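Local structure of PvdO (Pseudomonas aeruginosa, 5HHA) at residues G114-Q119 / P125-D130; G87-Y92 / V98-G103. The protein takes part in maturing the pyoverdine chromophore in the periplasm, binds calcium and belongs to the formylglycine-generating enzyme family, whose oxidase activity it may or may not share. One frame throughout, in Å; residues are numbered along the deposited sequence.

Interaction 1 of 2, residues G114-Q119 / P125-D130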
loop_
_atom_site.group_PDB
_atom_site.type_symbol
_atom_site.label_atom_id
_atom_site.label_comp_id
_atom_site.label_asym_id
_atom_site.label_seq_id
_atom_site.Cartn_x
_atom_site.Cartn_y
_atom_site.Cartn_z
ATOM N N GLY A 114 -3.048 -1.539 18.273
ATOM C CA GLY A 114 -2.240 -1.872 17.120
ATOM C C GLY A 114 -2.235 -3.336 16.750
ATOM O O GLY A 114 -1.709 -3.698 15.692
ATOM N N LYS A 115 -2.792 -4.192 17.597
ATOM C CA LYS A 115 -2.743 -5.624 17.345
ATOM C C LYS A 115 -4.070 -6.156 16.848
ATOM O O LYS A 115 -5.103 -5.890 17.445
ATOM C CB LYS A 115 -2.376 -6.393 18.620
ATOM C CG LYS A 115 -0.965 -6.155 19.125
ATOM C CD LYS A 115 0.115 -6.573 18.127
ATOM C CE LYS A 115 0.250 -8.083 17.999
ATOM N NZ LYS A 115 1.518 -8.450 17.278
ATOM N N PRO A 116 -4.025 -6.939 15.762
ATOM C CA PRO A 116 -5.232 -7.613 15.287
ATOM C C PRO A 116 -5.527 -8.846 16.143
ATOM O O PRO A 116 -4.720 -9.194 17.015
ATOM C CB PRO A 116 -4.834 -8.016 13.872
ATOM C CG PRO A 116 -3.393 -8.351 14.005
ATOM C CD PRO A 116 -2.832 -7.369 15.012
ATOM N N ARG A 117 -6.617 -9.542 15.870
ATOM C CA ARG A 117 -6.981 -10.732 16.648
ATOM C C ARG A 117 -6.260 -11.973 16.138
ATOM O O ARG A 117 -6.077 -12.936 16.885
ATOM C CB ARG A 117 -8.475 -10.994 16.584
ATOM C CG ARG A 117 -9.340 -9.928 17.254
ATOM C CD ARG A 117 -8.896 -9.642 18.674
ATOM N NE ARG A 117 -7.844 -8.633 18.706
ATOM C CZ ARG A 117 -6.921 -8.518 19.658
ATOM N NH1 ARG A 117 -6.904 -9.341 20.690
ATOM N NH2 ARG A 117 -6.008 -7.569 19.581
ATOM N N TYR A 118 -5.872 -11.990 14.869
ATOM C CA TYR A 118 -5.184 -13.125 14.287
ATOM C C TYR A 118 -3.719 -13.123 14.655
ATOM O O TYR A 118 -3.142 -12.114 15.036
ATOM C CB TYR A 118 -5.393 -13.177 12.761
ATOM C CG TYR A 118 -4.967 -11.917 12.005
ATOM C CD1 TYR A 118 -3.638 -11.596 11.848
ATOM C CD2 TYR A 118 -5.909 -11.091 11.418
ATOM C CE1 TYR A 118 -3.241 -10.465 11.158
ATOM C CE2 TYR A 118 -5.513 -9.952 10.696
ATOM C CZ TYR A 118 -4.188 -9.655 10.578
ATOM O OH TYR A 118 -3.753 -8.510 9.911
ATOM N N GLN A 119 -3.100 -14.294 14.543
ATOM C CA GLN A 119 -1.688 -14.400 14.832
ATOM C C GLN A 119 -0.888 -13.516 13.879
ATOM O O GLN A 119 -1.060 -13.579 12.663
ATOM C CB GLN A 119 -1.241 -15.859 14.711
ATOM C CG GLN A 119 -1.850 -16.754 15.795
ATOM C CD GLN A 119 -1.564 -18.226 15.625
ATOM O OE1 GLN A 119 -2.440 -19.077 15.858
ATOM N NE2 GLN A 119 -0.375 -18.535 15.283
ATOM N N PRO A 125 2.460 -7.630 7.946
ATOM C CA PRO A 125 2.261 -6.177 7.879
ATOM C C PRO A 125 1.705 -5.592 9.168
ATOM O O PRO A 125 0.823 -6.169 9.818
ATOM C CB PRO A 125 1.234 -5.999 6.748
ATOM C CG PRO A 125 1.323 -7.240 5.950
ATOM C CD PRO A 125 1.702 -8.344 6.910
ATOM N N ALA A 126 2.184 -4.404 9.508
ATOM C CA ALA A 126 1.531 -3.583 10.520
ATOM C C ALA A 126 0.109 -3.274 10.070
ATOM O O ALA A 126 -0.146 -2.958 8.888
ATOM C CB ALA A 126 2.286 -2.293 10.710
ATOM N N VAL A 127 -0.829 -3.341 10.994
ATOM C CA VAL A 127 -2.220 -3.006 10.738
ATOM C C VAL A 127 -2.764 -2.265 11.972
ATOM O O VAL A 127 -2.005 -1.946 12.903
ATOM C CB VAL A 127 -3.044 -4.281 10.442
ATOM C CG1 VAL A 127 -2.613 -4.907 9.117
ATOM C CG2 VAL A 127 -2.958 -5.303 11.596
ATOM N N CYS A 128 -4.064 -1.985 11.980
ATOM C CA CYS A 128 -4.717 -1.414 13.156
ATOM C C CYS A 128 -4.172 -0.040 13.468
ATOM O O CYS A 128 -4.126 0.371 14.639
ATOM C CB CYS A 128 -4.627 -2.381 14.347
ATOM S SG CYS A 128 -5.621 -3.854 14.117
ATOM N N VAL A 129 -3.820 0.674 12.396
ATOM C CA VAL A 129 -3.361 2.057 12.416
ATOM C C VAL A 129 -4.292 2.935 11.573
ATOM O O VAL A 129 -4.795 2.510 10.515
ATOM C CB VAL A 129 -1.926 2.184 11.862
ATOM C CG1 VAL A 129 -0.901 1.665 12.867
ATOM C CG2 VAL A 129 -1.775 1.489 10.496
ATOM N N ASP A 130 -4.551 4.154 12.036
ATOM C CA ASP A 130 -5.323 5.088 11.227
ATOM C C ASP A 130 -4.390 5.971 10.402
ATOM O O ASP A 130 -3.185 5.849 10.404
ATOM C CB ASP A 130 -6.398 5.888 12.032
ATOM C CG ASP A 130 -5.830 7.015 12.883
ATOM O OD1 ASP A 130 -4.623 7.255 12.876
ATOM O OD2 ASP A 130 -6.648 7.692 13.571
HETATM O O HOH W 1 0.301 -4.078 13.765
HETATM O O HOH W 2 -5.349 -0.418 17.127
HETATM O O HOH W 3 -0.838 -8.349 9.735
#

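Interaction 2 of 2, residues G87-Y92 / V98-G103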
loop_
_atom_site.group_PDB
_atom_site.type_symbol
_atom_site.label_atom_id
_atom_site.label_comp_id
_atom_site.label_asym_id
_atom_site.label_seq_id
_atom_site.Cartn_x
_atom_site.Cartn_y
_atom_site.Cartn_z
ATOM N N GLY A 87 6.917 -5.565 13.256
ATOM C CA GLY A 87 8.110 -5.319 14.041
ATOM C C GLY A 87 8.620 -3.916 13.848
ATOM O O GLY A 87 9.141 -3.289 14.779
ATOM N N GLU A 88 8.482 -3.394 12.638
ATOM C CA GLU A 88 8.920 -2.028 12.376
ATOM C C GLU A 88 8.043 -1.039 13.126
ATOM O O GLU A 88 8.538 -0.064 13.715
ATOM C CB GLU A 88 8.929 -1.749 10.878
ATOM C CG GLU A 88 10.120 -2.407 10.208
ATOM C CD GLU A 88 9.980 -2.669 8.715
ATOM O OE1 GLU A 88 8.968 -2.285 8.082
ATOM O OE2 GLU A 88 10.946 -3.250 8.159
ATOM N N LEU A 89 6.741 -1.282 13.122
ATOM C CA LEU A 89 5.848 -0.424 13.890
ATOM C C LEU A 89 6.141 -0.542 15.388
ATOM O O LEU A 89 6.127 0.472 16.107
ATOM C CB LEU A 89 4.389 -0.753 13.577
ATOM C CG LEU A 89 3.330 0.157 14.229
ATOM C CD1 LEU A 89 3.406 1.558 13.645
ATOM C CD2 LEU A 89 1.933 -0.437 14.063
ATOM N N ASP A 90 6.423 -1.749 15.847
ATOM C CA ASP A 90 6.698 -1.952 17.265
ATOM C C ASP A 90 7.932 -1.169 17.686
ATOM O O ASP A 90 7.996 -0.658 18.799
ATOM C CB ASP A 90 6.886 -3.435 17.568
ATOM C CG ASP A 90 5.587 -4.178 17.753
ATOM O OD1 ASP A 90 4.535 -3.548 17.955
ATOM O OD2 ASP A 90 5.639 -5.426 17.741
ATOM N N ALA A 91 8.919 -1.045 16.812
ATOM C CA ALA A 91 10.109 -0.267 17.136
ATOM C C ALA A 91 9.765 1.210 17.378
ATOM O O ALA A 91 10.292 1.877 18.289
ATOM C CB ALA A 91 11.157 -0.416 16.027
ATOM N N TYR A 92 8.881 1.747 16.558
ATOM C CA TYR A 92 8.384 3.093 16.765
ATOM C C TYR A 92 7.603 3.228 18.083
ATOM O O TYR A 92 7.790 4.205 18.811
ATOM C CB TYR A 92 7.505 3.461 15.565
ATOM C CG TYR A 92 6.443 4.502 15.792
ATOM C CD1 TYR A 92 6.765 5.858 15.841
ATOM C CD2 TYR A 92 5.105 4.154 15.883
ATOM C CE1 TYR A 92 5.801 6.821 16.018
ATOM C CE2 TYR A 92 4.128 5.126 16.070
ATOM C CZ TYR A 92 4.490 6.458 16.126
ATOM O OH TYR A 92 3.528 7.434 16.291
ATOM N N VAL A 98 4.236 5.800 22.337
ATOM C CA VAL A 98 2.888 5.956 21.830
ATOM C C VAL A 98 2.035 4.707 22.002
ATOM O O VAL A 98 2.516 3.584 21.879
ATOM C CB VAL A 98 2.958 6.324 20.359
ATOM C CG1 VAL A 98 1.646 6.006 19.650
ATOM C CG2 VAL A 98 3.328 7.785 20.244
ATOM N N LYS A 99 0.757 4.921 22.330
ATOM C CA LYS A 99 -0.231 3.851 22.331
ATOM C C LYS A 99 -1.272 4.181 21.263
ATOM O O LYS A 99 -1.833 5.292 21.219
ATOM C CB LYS A 99 -0.866 3.654 23.720
ATOM C CG LYS A 99 -1.670 2.362 23.882
ATOM C CD LYS A 99 -2.191 2.204 25.315
ATOM C CE LYS A 99 -3.172 1.047 25.457
ATOM N NZ LYS A 99 -3.695 0.886 26.869
ATOM N N LEU A 100 -1.471 3.212 20.373
ATOM C CA LEU A 100 -2.439 3.329 19.303
ATOM C C LEU A 100 -3.824 3.104 19.864
ATOM O O LEU A 100 -4.027 2.221 20.705
ATOM C CB LEU A 100 -2.126 2.281 18.240
ATOM C CG LEU A 100 -0.752 2.448 17.581
ATOM C CD1 LEU A 100 -0.416 1.258 16.703
ATOM C CD2 LEU A 100 -0.676 3.756 16.781
ATOM N N ALA A 101 -4.773 3.884 19.378
ATOM C CA ALA A 101 -6.162 3.749 19.783
ATOM C C ALA A 101 -6.744 2.425 19.317
ATOM O O ALA A 101 -6.332 1.877 18.290
ATOM C CB ALA A 101 -6.986 4.907 19.217
ATOM N N ASP A 102 -7.695 1.887 20.086
ATOM C CA ASP A 102 -8.420 0.694 19.684
ATOM C C ASP A 102 -9.405 1.027 18.593
ATOM O O ASP A 102 -9.843 2.174 18.466
ATOM C CB ASP A 102 -9.199 0.111 20.867
ATOM C CG ASP A 102 -8.303 -0.413 21.964
ATOM O OD1 ASP A 102 -7.075 -0.534 21.800
ATOM O OD2 ASP A 102 -8.860 -0.745 23.041
ATOM N N GLY A 103 -9.792 0.027 17.811
ATOM C CA GLY A 103 -10.624 0.264 16.655
ATOM C C GLY A 103 -12.112 0.056 16.771
ATOM O O GLY A 103 -12.693 0.089 17.857
#

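Interaction 1 of 2, residues G114-Q119 / P125-D130
V127 pushes its CG2 methyl into the angle between P116 and Y118. The proline ring and the valine branches cross at about a right angle, and CB, CG and CD of P116 all lie about equally far from that methyl, CG being at 3.9 Å from V127 CG2. Y118 and V127 reach toward each other from opposite directions: the tyrosine OH ends 3.7 Å from V127 CG2, with CG1 slightly farther. A positive chi1 (56°) folds the tyrosine ring back along its own chain, which brings P116 CB 3.7 Å above one ring face of Y118, near the rim. Proline suits this place because its rigid ring offers methylenes to the valine and to the aromatic face alike. The phenol oxygen is not wasted among methyls. It donates to the carbonyl of D276 and accepts a hydrogen bond from a water that also donates to P125 O, so both segments share that water.

At the other end, C128 lays its CB 3.5 Å from G114 O and its SG beside the K115–P116 peptide, 3.8 Å from P116 N, before closing a disulfide with C111. G114 runs at a positive phi (96°), where a side chain would be jammed against the preceding carbonyl. Two further waters join the backbones, one from G114 O to V127 N and one from G114 N to C128 O.

Apolar packing thus joins these two parts of one long loop, and the C128–C111 disulfide ties the second part to the chain three residues before G114, while water supplies the polar links that direct backbone pairing would provide in a sheet.

Interaction 2 of 2, residues G87-Y92 / V98-G103
Y92 reaches from helix 86-96 across to V98, and its side chain can be traced outward from the backbone. CB lies close to its own helix, 3.3 Å from L89 O one turn back. With CG swung away from the backbone N (chi1 155°), the ring leaves the helix with one edge turned to that same carbonyl, so that Y92 CD2 lies 3.8 Å from L89 O, in the ring plane. Farther out, CE2 is the first ring atom to approach the valine, at 4.4 Å from V98 CG1. The hydroxyl at the tip meets both methyls: V98 CG2 is 4.0 Å from Y92 OH and CG1 little more. The valine comes to the ring obliquely. Around the tyrosine, W140 and Y137 of helix 131-145 make edge-to-face contacts, a setting in which a broad, flat residue fills its place well.

After helix 86-96 ends, the chain turns back, passes the helix at V98 and L100, and then leaves it. T96 helps the turn, its OG1 being hydrogen-bonded to both Y92 O and V98 N. L89 and Y92, three residues apart, share one side of the helix, whereas V98 and L100 alternate with K99 on the extended chain and so point to that same side. This is packing of a helix against the loop that follows it within the sulfatase-modifying-factor (FGE-sulfatase) domain, away from the calcium site.

One turn before Y92, L89 extends toward L100, and the two leucines meet tip to tip, with L89 CD2 3.9 Å from L100 CD1. Branched, flexible leucines can bridge the wide gap between backbones, whose alpha carbons are 10.6 Å apart at L89 and L100. L93, on the next turn, packs against V98 and L100 as well.

Overall arrangement
The two interactions follow one another along the chain: 87-92 and 98-103 of interaction 2 come first, then 114-119 and 125-130 of interaction 1, which leads directly into helix 131-145. Their centres are 9 Å apart, on the same side of the chain's centre, and they touch. L89 packs on A126 and V129, with its CD2 3.7 Å from V129 CG1, while L100 CD1 comes within 3.6 Å of G114 CA. These apolar contacts join helix 86-96 to the long loop that follows it. Interaction 1 is the nearer to an annotated site, the Y118 side chain being about 11 Å from the calcium ion, whereas interaction 2 lies away from such sites.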